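Local atomic coordinates of hypothetical protein PH0730 (Pyrococcus horikoshii, PDB entry 2P8T), a protein that is of unknown function but may bind ATP and have aminoacyl-tRNA ligase activity. Residues 22-26 against 36-40; 92-98 against 166-172; 116-122 against 177-182. All coordinates share one frame; numbering follows the deposited sequence.

Contact 1 of 3, residues 22-26 against 36-40; sequences AVIFL and ISERL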
loop_
_atom_site.group_PDB
_atom_site.type_symbol
_atom_site.label_atom_id
_atom_site.label_comp_id
_atom_site.label_asym_id
_atom_site.label_seq_id
_atom_site.Cartn_x
_atom_site.Cartn_y
_atom_site.Cartn_z
ATOM N N ALA A 22 -1.418 -3.011 -5.745
ATOM C CA ALA A 22 -0.775 -1.789 -6.214
ATOM C C ALA A 22 -1.445 -1.186 -7.444
ATOM O O ALA A 22 -1.668 0.027 -7.493
ATOM C CB ALA A 22 0.724 -2.009 -6.470
ATOM N N VAL A 23 -1.756 -2.022 -8.436
ATOM C CA VAL A 23 -2.391 -1.525 -9.662
ATOM C C VAL A 23 -3.739 -0.867 -9.341
ATOM O O VAL A 23 -4.045 0.207 -9.842
ATOM C CB VAL A 23 -2.558 -2.659 -10.730
ATOM C CG1 VAL A 23 -3.574 -2.266 -11.794
ATOM C CG2 VAL A 23 -1.212 -3.011 -11.337
ATOM N N ILE A 24 -4.521 -1.506 -8.483
ATOM C CA ILE A 24 -5.824 -0.989 -8.085
ATOM C C ILE A 24 -5.691 0.329 -7.319
ATOM O O ILE A 24 -6.471 1.255 -7.560
ATOM C CB ILE A 24 -6.635 -2.036 -7.283
ATOM C CG1 ILE A 24 -6.788 -3.329 -8.122
ATOM C CG2 ILE A 24 -8.012 -1.491 -6.869
ATOM C CD1 ILE A 24 -7.635 -4.395 -7.466
ATOM N N PHE A 25 -4.721 0.411 -6.416
ATOM C CA PHE A 25 -4.380 1.713 -5.813
ATOM C C PHE A 25 -3.994 2.760 -6.867
ATOM O O PHE A 25 -4.430 3.915 -6.799
ATOM C CB PHE A 25 -3.283 1.587 -4.756
ATOM C CG PHE A 25 -3.776 1.080 -3.431
ATOM C CD1 PHE A 25 -4.753 1.786 -2.718
ATOM C CD2 PHE A 25 -3.271 -0.088 -2.893
ATOM C CE1 PHE A 25 -5.213 1.331 -1.492
ATOM C CE2 PHE A 25 -3.714 -0.553 -1.666
ATOM C CZ PHE A 25 -4.696 0.156 -0.958
ATOM N N LEU A 26 -3.175 2.362 -7.840
ATOM C CA LEU A 26 -2.662 3.313 -8.838
ATOM C C LEU A 26 -3.737 3.844 -9.766
ATOM O O LEU A 26 -3.718 5.022 -10.134
ATOM C CB LEU A 26 -1.519 2.698 -9.657
ATOM C CG LEU A 26 -0.162 2.550 -8.967
ATOM C CD1 LEU A 26 0.801 1.722 -9.828
ATOM C CD2 LEU A 26 0.452 3.902 -8.610
ATOM N N ILE A 36 2.328 2.341 -15.649
ATOM C CA ILE A 36 2.168 1.285 -14.656
ATOM C C ILE A 36 3.497 0.543 -14.452
ATOM O O ILE A 36 3.933 0.342 -13.313
ATOM C CB ILE A 36 1.020 0.298 -15.048
ATOM C CG1 ILE A 36 -0.326 1.029 -15.199
ATOM C CG2 ILE A 36 0.917 -0.851 -14.060
ATOM C CD1 ILE A 36 -1.019 1.414 -13.886
ATOM N N SER A 37 4.141 0.158 -15.558
ATOM C CA SER A 37 5.434 -0.539 -15.532
ATOM C C SER A 37 6.506 0.197 -14.729
ATOM O O SER A 37 7.257 -0.427 -13.978
ATOM C CB SER A 37 5.954 -0.770 -16.954
ATOM O OG SER A 37 5.195 -1.757 -17.624
ATOM N N GLU A 38 6.569 1.517 -14.904
ATOM C CA GLU A 38 7.568 2.349 -14.231
ATOM C C GLU A 38 7.295 2.459 -12.726
ATOM O O GLU A 38 8.215 2.365 -11.912
ATOM C CB GLU A 38 7.663 3.745 -14.880
ATOM C CG GLU A 38 6.474 4.668 -14.596
ATOM C CD GLU A 38 6.728 6.144 -14.905
ATOM O OE1 GLU A 38 7.370 6.449 -15.941
ATOM O OE2 GLU A 38 6.253 6.999 -14.120
ATOM N N ARG A 39 6.024 2.632 -12.374
ATOM C CA ARG A 39 5.618 2.864 -10.986
ATOM C C ARG A 39 5.591 1.593 -10.136
ATOM O O ARG A 39 5.727 1.659 -8.909
ATOM C CB ARG A 39 4.268 3.586 -10.942
ATOM C CG ARG A 39 4.313 4.985 -11.551
ATOM C CD ARG A 39 3.228 5.901 -11.017
ATOM N NE ARG A 39 3.142 5.886 -9.554
ATOM C CZ ARG A 39 2.844 6.943 -8.800
ATOM N NH1 ARG A 39 2.625 8.130 -9.359
ATOM N NH2 ARG A 39 2.784 6.813 -7.481
ATOM N N LEU A 40 5.414 0.443 -10.782
ATOM C CA LEU A 40 5.445 -0.849 -10.094
ATOM C C LEU A 40 6.845 -1.449 -10.080
ATOM O O LEU A 40 7.160 -2.271 -9.218
ATOM C CB LEU A 40 4.513 -1.855 -10.768
ATOM C CG LEU A 40 3.000 -1.686 -10.908
ATOM C CD1 LEU A 40 2.481 -2.832 -11.767
ATOM C CD2 LEU A 40 2.311 -1.680 -9.561
#

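Contact 2 of 3, residues 92-98 against 166-172; sequences VDGYPGI and ITWAETP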
loop_
_atom_site.group_PDB
_atom_site.type_symbol
_atom_site.label_atom_id
_atom_site.label_comp_id
_atom_site.label_asym_id
_atom_site.label_seq_id
_atom_site.Cartn_x
_atom_site.Cartn_y
_atom_site.Cartn_z
ATOM N N VAL A 92 11.885 9.636 4.075
ATOM C CA VAL A 92 12.436 9.266 5.376
ATOM C C VAL A 92 13.953 9.281 5.238
ATOM O O VAL A 92 14.502 8.528 4.438
ATOM C CB VAL A 92 11.948 7.858 5.858
ATOM C CG1 VAL A 92 12.557 7.502 7.219
ATOM C CG2 VAL A 92 10.430 7.807 5.941
ATOM N N ASP A 93 14.612 10.178 5.974
ATOM C CA ASP A 93 16.071 10.265 5.953
ATOM C C ASP A 93 16.583 10.317 4.504
ATOM O O ASP A 93 17.576 9.672 4.167
ATOM C CB ASP A 93 16.692 9.073 6.715
ATOM C CG ASP A 93 16.580 9.210 8.243
ATOM O OD1 ASP A 93 16.913 10.295 8.768
ATOM O OD2 ASP A 93 16.173 8.226 8.923
ATOM N N GLY A 94 15.865 11.045 3.649
ATOM C CA GLY A 94 16.249 11.227 2.246
ATOM C C GLY A 94 15.902 10.123 1.252
ATOM O O GLY A 94 16.227 10.247 0.074
ATOM N N TYR A 95 15.269 9.042 1.720
ATOM C CA TYR A 95 14.774 7.964 0.848
ATOM C C TYR A 95 13.280 8.120 0.558
ATOM O O TYR A 95 12.534 8.557 1.437
ATOM C CB TYR A 95 14.998 6.603 1.514
ATOM C CG TYR A 95 16.448 6.289 1.745
ATOM C CD1 TYR A 95 17.245 5.805 0.708
ATOM C CD2 TYR A 95 17.026 6.485 2.991
ATOM C CE1 TYR A 95 18.585 5.534 0.910
ATOM C CE2 TYR A 95 18.360 6.214 3.209
ATOM C CZ TYR A 95 19.137 5.732 2.166
ATOM O OH TYR A 95 20.472 5.449 2.385
ATOM N N PRO A 96 12.833 7.745 -0.663
ATOM C CA PRO A 96 11.378 7.757 -0.909
ATOM C C PRO A 96 10.656 6.755 -0.023
ATOM O O PRO A 96 11.128 5.639 0.147
ATOM C CB PRO A 96 11.250 7.355 -2.388
ATOM C CG PRO A 96 12.562 6.714 -2.746
ATOM C CD PRO A 96 13.599 7.318 -1.854
ATOM N N GLY A 97 9.505 7.156 0.509
ATOM C CA GLY A 97 8.705 6.297 1.358
ATOM C C GLY A 97 7.224 6.325 1.023
ATOM O O GLY A 97 6.772 7.134 0.205
ATOM N N ILE A 98 6.467 5.451 1.684
ATOM C CA ILE A 98 5.026 5.372 1.507
ATOM C C ILE A 98 4.387 5.125 2.883
ATOM O O ILE A 98 4.882 4.321 3.664
ATOM C CB ILE A 98 4.653 4.217 0.524
ATOM C CG1 ILE A 98 5.003 4.596 -0.918
ATOM C CG2 ILE A 98 3.168 3.814 0.659
ATOM C CD1 ILE A 98 3.971 5.541 -1.565
ATOM N N ILE A 166 4.726 2.774 7.657
ATOM C CA ILE A 166 5.597 3.681 6.888
ATOM C C ILE A 166 6.825 2.918 6.434
ATOM O O ILE A 166 7.606 2.471 7.263
ATOM C CB ILE A 166 6.056 4.908 7.711
ATOM C CG1 ILE A 166 4.839 5.645 8.277
ATOM C CG2 ILE A 166 6.925 5.872 6.836
ATOM C CD1 ILE A 166 5.143 6.678 9.325
ATOM N N THR A 167 6.973 2.749 5.126
ATOM C CA THR A 167 8.189 2.115 4.582
ATOM C C THR A 167 9.007 3.131 3.799
ATOM O O THR A 167 8.465 4.144 3.302
ATOM C CB THR A 167 7.855 0.945 3.628
ATOM O OG1 THR A 167 7.130 1.444 2.497
ATOM C CG2 THR A 167 7.047 -0.139 4.323
ATOM N N TRP A 168 10.301 2.853 3.643
ATOM C CA TRP A 168 11.121 3.632 2.717
ATOM C C TRP A 168 12.114 2.715 2.047
ATOM O O TRP A 168 12.382 1.625 2.542
ATOM C CB TRP A 168 11.817 4.821 3.403
ATOM C CG TRP A 168 12.739 4.458 4.512
ATOM C CD1 TRP A 168 14.119 4.361 4.453
ATOM C CD2 TRP A 168 12.375 4.169 5.868
ATOM N NE1 TRP A 168 14.619 4.021 5.698
ATOM C CE2 TRP A 168 13.571 3.894 6.579
ATOM C CE3 TRP A 168 11.148 4.121 6.557
ATOM C CZ2 TRP A 168 13.572 3.586 7.942
ATOM C CZ3 TRP A 168 11.146 3.798 7.910
ATOM C CH2 TRP A 168 12.356 3.531 8.587
ATOM N N ALA A 169 12.620 3.139 0.897
ATOM C CA ALA A 169 13.412 2.250 0.052
ATOM C C ALA A 169 14.227 3.075 -0.930
ATOM O O ALA A 169 14.194 4.306 -0.889
ATOM C CB ALA A 169 12.488 1.278 -0.691
ATOM N N GLU A 170 14.954 2.398 -1.810
ATOM C CA GLU A 170 15.789 3.079 -2.799
ATOM C C GLU A 170 14.947 3.741 -3.881
ATOM O O GLU A 170 15.350 4.759 -4.450
ATOM C CB GLU A 170 16.798 2.107 -3.426
ATOM C CG GLU A 170 17.707 1.397 -2.417
ATOM C CD GLU A 170 18.886 2.225 -1.922
ATOM O OE1 GLU A 170 18.955 3.447 -2.204
ATOM O OE2 GLU A 170 19.764 1.639 -1.244
ATOM N N THR A 171 13.774 3.169 -4.153
ATOM C CA THR A 171 12.877 3.690 -5.186
ATOM C C THR A 171 11.461 3.778 -4.623
ATOM O O THR A 171 11.128 3.021 -3.714
ATOM C CB THR A 171 12.886 2.804 -6.469
ATOM O OG1 THR A 171 12.254 1.549 -6.212
ATOM C CG2 THR A 171 14.312 2.553 -6.988
ATOM N N PRO A 172 10.637 4.711 -5.143
ATOM C CA PRO A 172 9.230 4.751 -4.761
ATOM C C PRO A 172 8.501 3.418 -4.971
ATOM O O PRO A 172 7.642 3.066 -4.165
ATOM C CB PRO A 172 8.650 5.839 -5.664
ATOM C CG PRO A 172 9.811 6.730 -5.971
ATOM C CD PRO A 172 10.986 5.812 -6.065
#

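Contact 3 of 3, residues 116-122 against 177-182; sequences EAIKFDA and KSAIHV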
loop_
_atom_site.group_PDB
_atom_site.type_symbol
_atom_site.label_atom_id
_atom_site.label_comp_id
_atom_site.label_asym_id
_atom_site.label_seq_id
_atom_site.Cartn_x
_atom_site.Cartn_y
_atom_site.Cartn_z
ATOM N N GLU A 116 9.514 -8.302 7.619
ATOM C CA GLU A 116 8.794 -8.676 6.389
ATOM C C GLU A 116 8.889 -7.574 5.345
ATOM O O GLU A 116 9.041 -7.867 4.159
ATOM C CB GLU A 116 7.324 -9.044 6.668
ATOM C CG GLU A 116 7.117 -10.361 7.427
ATOM C CD GLU A 116 7.893 -11.534 6.831
ATOM O OE1 GLU A 116 7.706 -11.829 5.631
ATOM O OE2 GLU A 116 8.713 -12.134 7.563
ATOM N N ALA A 117 8.841 -6.303 5.762
ATOM C CA ALA A 117 8.949 -5.201 4.775
ATOM C C ALA A 117 10.336 -5.167 4.119
ATOM O O ALA A 117 10.458 -4.970 2.922
ATOM C CB ALA A 117 8.642 -3.851 5.417
ATOM N N ILE A 118 11.375 -5.358 4.928
ATOM C CA ILE A 118 12.750 -5.393 4.412
ATOM C C ILE A 118 12.969 -6.593 3.453
ATOM O O ILE A 118 13.675 -6.459 2.434
ATOM C CB ILE A 118 13.793 -5.302 5.562
ATOM C CG1 ILE A 118 13.704 -3.918 6.241
ATOM C CG2 ILE A 118 15.219 -5.484 5.024
ATOM C CD1 ILE A 118 14.430 -3.820 7.566
ATOM N N LYS A 119 12.345 -7.732 3.756
ATOM C CA LYS A 119 12.325 -8.886 2.828
ATOM C C LYS A 119 11.719 -8.525 1.470
ATOM O O LYS A 119 12.140 -9.049 0.443
ATOM C CB LYS A 119 11.574 -10.083 3.427
ATOM C CG LYS A 119 12.328 -10.837 4.489
ATOM C CD LYS A 119 11.519 -12.024 4.956
ATOM C CE LYS A 119 12.110 -12.617 6.207
ATOM N NZ LYS A 119 11.364 -13.841 6.605
ATOM N N PHE A 120 10.734 -7.624 1.480
ATOM C CA PHE A 120 10.105 -7.073 0.259
ATOM C C PHE A 120 10.796 -5.805 -0.251
ATOM O O PHE A 120 10.177 -4.945 -0.885
ATOM C CB PHE A 120 8.615 -6.819 0.512
ATOM C CG PHE A 120 7.680 -7.659 -0.335
ATOM C CD1 PHE A 120 7.511 -9.015 -0.081
ATOM C CD2 PHE A 120 6.942 -7.070 -1.363
ATOM C CE1 PHE A 120 6.633 -9.780 -0.849
ATOM C CE2 PHE A 120 6.050 -7.833 -2.142
ATOM C CZ PHE A 120 5.905 -9.183 -1.883
ATOM N N ASP A 121 12.090 -5.700 0.035
ATOM C CA ASP A 121 12.988 -4.696 -0.544
ATOM C C ASP A 121 12.854 -3.266 0.001
ATOM O O ASP A 121 13.316 -2.335 -0.626
ATOM C CB ASP A 121 12.946 -4.734 -2.082
ATOM C CG ASP A 121 13.503 -6.044 -2.648
ATOM O OD1 ASP A 121 14.625 -6.442 -2.256
ATOM O OD2 ASP A 121 12.809 -6.700 -3.452
ATOM N N ALA A 122 12.248 -3.116 1.177
ATOM C CA ALA A 122 12.287 -1.845 1.919
ATOM C C ALA A 122 13.679 -1.670 2.497
ATOM O O ALA A 122 14.324 -2.658 2.848
ATOM C CB ALA A 122 11.247 -1.864 3.064
ATOM N N LYS A 177 5.556 -1.213 -2.877
ATOM C CA LYS A 177 5.391 -2.667 -2.834
ATOM C C LYS A 177 5.547 -3.218 -1.416
ATOM O O LYS A 177 4.746 -4.051 -0.971
ATOM C CB LYS A 177 6.393 -3.335 -3.803
ATOM C CG LYS A 177 6.079 -4.803 -4.189
ATOM C CD LYS A 177 6.810 -5.207 -5.496
ATOM C CE LYS A 177 6.944 -6.730 -5.666
ATOM N NZ LYS A 177 5.600 -7.412 -5.846
ATOM N N SER A 178 6.563 -2.745 -0.702
ATOM C CA SER A 178 6.807 -3.231 0.652
ATOM C C SER A 178 5.714 -2.770 1.622
ATOM O O SER A 178 5.295 -3.541 2.497
ATOM C CB SER A 178 8.195 -2.814 1.154
ATOM O OG SER A 178 8.381 -1.399 1.134
ATOM N N ALA A 179 5.248 -1.531 1.470
ATOM C CA ALA A 179 4.133 -1.044 2.324
ATOM C C ALA A 179 2.863 -1.882 2.084
ATOM O O ALA A 179 2.177 -2.277 3.036
ATOM C CB ALA A 179 3.874 0.451 2.066
ATOM N N ILE A 180 2.565 -2.170 0.817
ATOM C CA ILE A 180 1.409 -3.001 0.478
ATOM C C ILE A 180 1.587 -4.416 1.037
ATOM O O ILE A 180 0.647 -5.012 1.537
ATOM C CB ILE A 180 1.102 -2.978 -1.044
ATOM C CG1 ILE A 180 0.643 -1.574 -1.438
ATOM C CG2 ILE A 180 -0.001 -4.024 -1.397
ATOM C CD1 ILE A 180 0.517 -1.326 -2.932
ATOM N N HIS A 181 2.813 -4.939 0.995
ATOM C CA HIS A 181 3.054 -6.255 1.597
ATOM C C HIS A 181 2.654 -6.276 3.089
ATOM O O HIS A 181 1.991 -7.190 3.541
ATOM C CB HIS A 181 4.521 -6.644 1.421
ATOM C CG HIS A 181 4.854 -7.982 1.998
ATOM N ND1 HIS A 181 4.234 -9.141 1.585
ATOM C CD2 HIS A 181 5.723 -8.342 2.968
ATOM C CE1 HIS A 181 4.713 -10.163 2.274
ATOM N NE2 HIS A 181 5.626 -9.706 3.113
ATOM N N VAL A 182 3.063 -5.253 3.842
ATOM C CA VAL A 182 2.710 -5.141 5.270
ATOM C C VAL A 182 1.196 -5.007 5.468
ATOM O O VAL A 182 0.589 -5.677 6.320
ATOM C CB VAL A 182 3.482 -3.970 5.970
ATOM C CG1 VAL A 182 3.088 -3.870 7.449
ATOM C CG2 VAL A 182 5.024 -4.144 5.816
HETATM O O HOH W 1 5.082 -12.243 5.118
#

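Contact 1 of 3, residues 22-26 against 36-40
The 2.8 Å bond from L26 N to A22 O spans one turn of helix 17-26 and sets A22 and L26 on the side of that helix where both meet L40. The short axes of segments 22-26 and 36-40 approach to 11.0 Å and cross at 117°, a pairing of the first two helices consistent with the helix-turn-helix clan of this N-terminal domain. L40 reaches between its partners with both methyls: CD2 presses on A22 CB at 3.5 Å, tighter than usual for two carbons, and also meets L26 CD1 at 3.7 Å, while CD1 lies 3.7 Å from V23 CG2. I36 crosses V23 at about a right angle, CG2 against CG2 at 4.1 Å. In L26, chi1 of -74° sets CG anti to the carbonyl carbon, and chi2 of 171° then turns CD1 to L40 and CD2 obliquely to the guanidinium of R39, 3.5 Å from NE. With an alanine at L26 both methyls would go, probably leaving R39 freer to swing and a gap beside L40 CD2. L50 and L54 of helix 44-56 also pack on V23. Because no hydrogen bond crosses between the two segments, their fit relies on apolar shape, with the exposed R39 at its margin.

Contact 2 of 3, residues 92-98 against 166-172
Strands 95-102 and 163-168 run antiparallel as neighbours in a five-stranded sheet, with I98 and T167 as a hydrogen-bonded pair (I98 N to T167 O 2.9 Å, T167 N to I98 O 3.0 Å) and G97 and W168 as a non-hydrogen-bonded one. The first of these strands leaves a hairpin whose type I' turn spans V92 to Y95. Farther along, A169 N bonds P96 O at 3.0 Å, but the reciprocal bond is missing since a proline nitrogen has no hydrogen to give. At G97 a beta carbon would collide with T167 O, so a glycine suits the pairing. W168 holds CG between its backbone N and carbonyl carbon (chi1 60°), which lays the indole beside the hairpin; V92 CG1 sits over one face, 3.7 Å from the centroid of the six-membered ring and 14° off its normal. The Y95 ring, tilted 30° to the indole, is slid aside so that the two barely overlap, its centroid 5.8 Å from that of the five-membered ring. E170 OE1 comes to the edge of the Y95 ring, near its plane, 3.8 Å from CE1, whereas Y95 OH bonds K123 NZ. On the other face of the sheet T167 OG1 bonds A175 O. T171 is the N-cap of helix 172-187, its OG1 bonding K174 N and also E41 OE2, and at the helix start P172 CD meets P96 CG at 3.8 Å.

Contact 3 of 3, residues 116-122 against 177-182
F120 and H181 form the tight part of this contact, an offset stack with centroids 4.0 Å apart and planes only 5° from parallel. H181 reaches it with CG anti to its backbone N (chi1 -180°), and its CB also lies over the F120 face, 3.8 Å from the centroid. K177 comes to the edge of the same ring, CG 3.7 Å from F120 CE2, while its NZ forms a salt bridge with D19. Deeper in, the backbones approach closely: S178 CB fits against the carbonyl oxygens of A117 and F120, and A117 CB meets V182 CG2 at 3.7 Å. Helix 110-119 ends here in a Schellman motif, A122 N bonding A117 O and D121 N, from a residue of positive phi, bonding I118 O; F120, the first residue to leave helical geometry, points to helix 172-187. The E116 side is looser. E116 OE1 lies in the plane of the H181 ring at its edge, 3.9 Å from NE2, and a water joins the two, donating to OE1 at 2.7 Å and accepting a weak bond from NE2 at 3.3 Å. E116 OE2 has a weak salt bridge to K119 NZ. H181 ND1 bonds E18 OE2. The imidazole thus has its rotation restrained mainly by the stack and the E18 bond, and the two acids would probably favour its protonated form.

In the fold
From the N terminus, contact 1 comes first and closes a short connection of six residues between helices 17-26 and 33-40; it is complete before either other contact opens. Contacts 2 and 3 cross along the chain: residues 92-98, then 116-122, then 166-172, then 177-182, so each spans a long excursion of the DUF4443 domain. Contact 2 joins two neighbouring strands of the large sheet, and contact 3 sets helix 110-119 beside helix 172-187. The two meet directly, T167 OG1 lying 3.4 Å from S178 OG. Helix 172-187 also reaches the N-terminal domain: I180 CD1 packs 3.6 Å from A22 CA, tying contact 3 to contact 1.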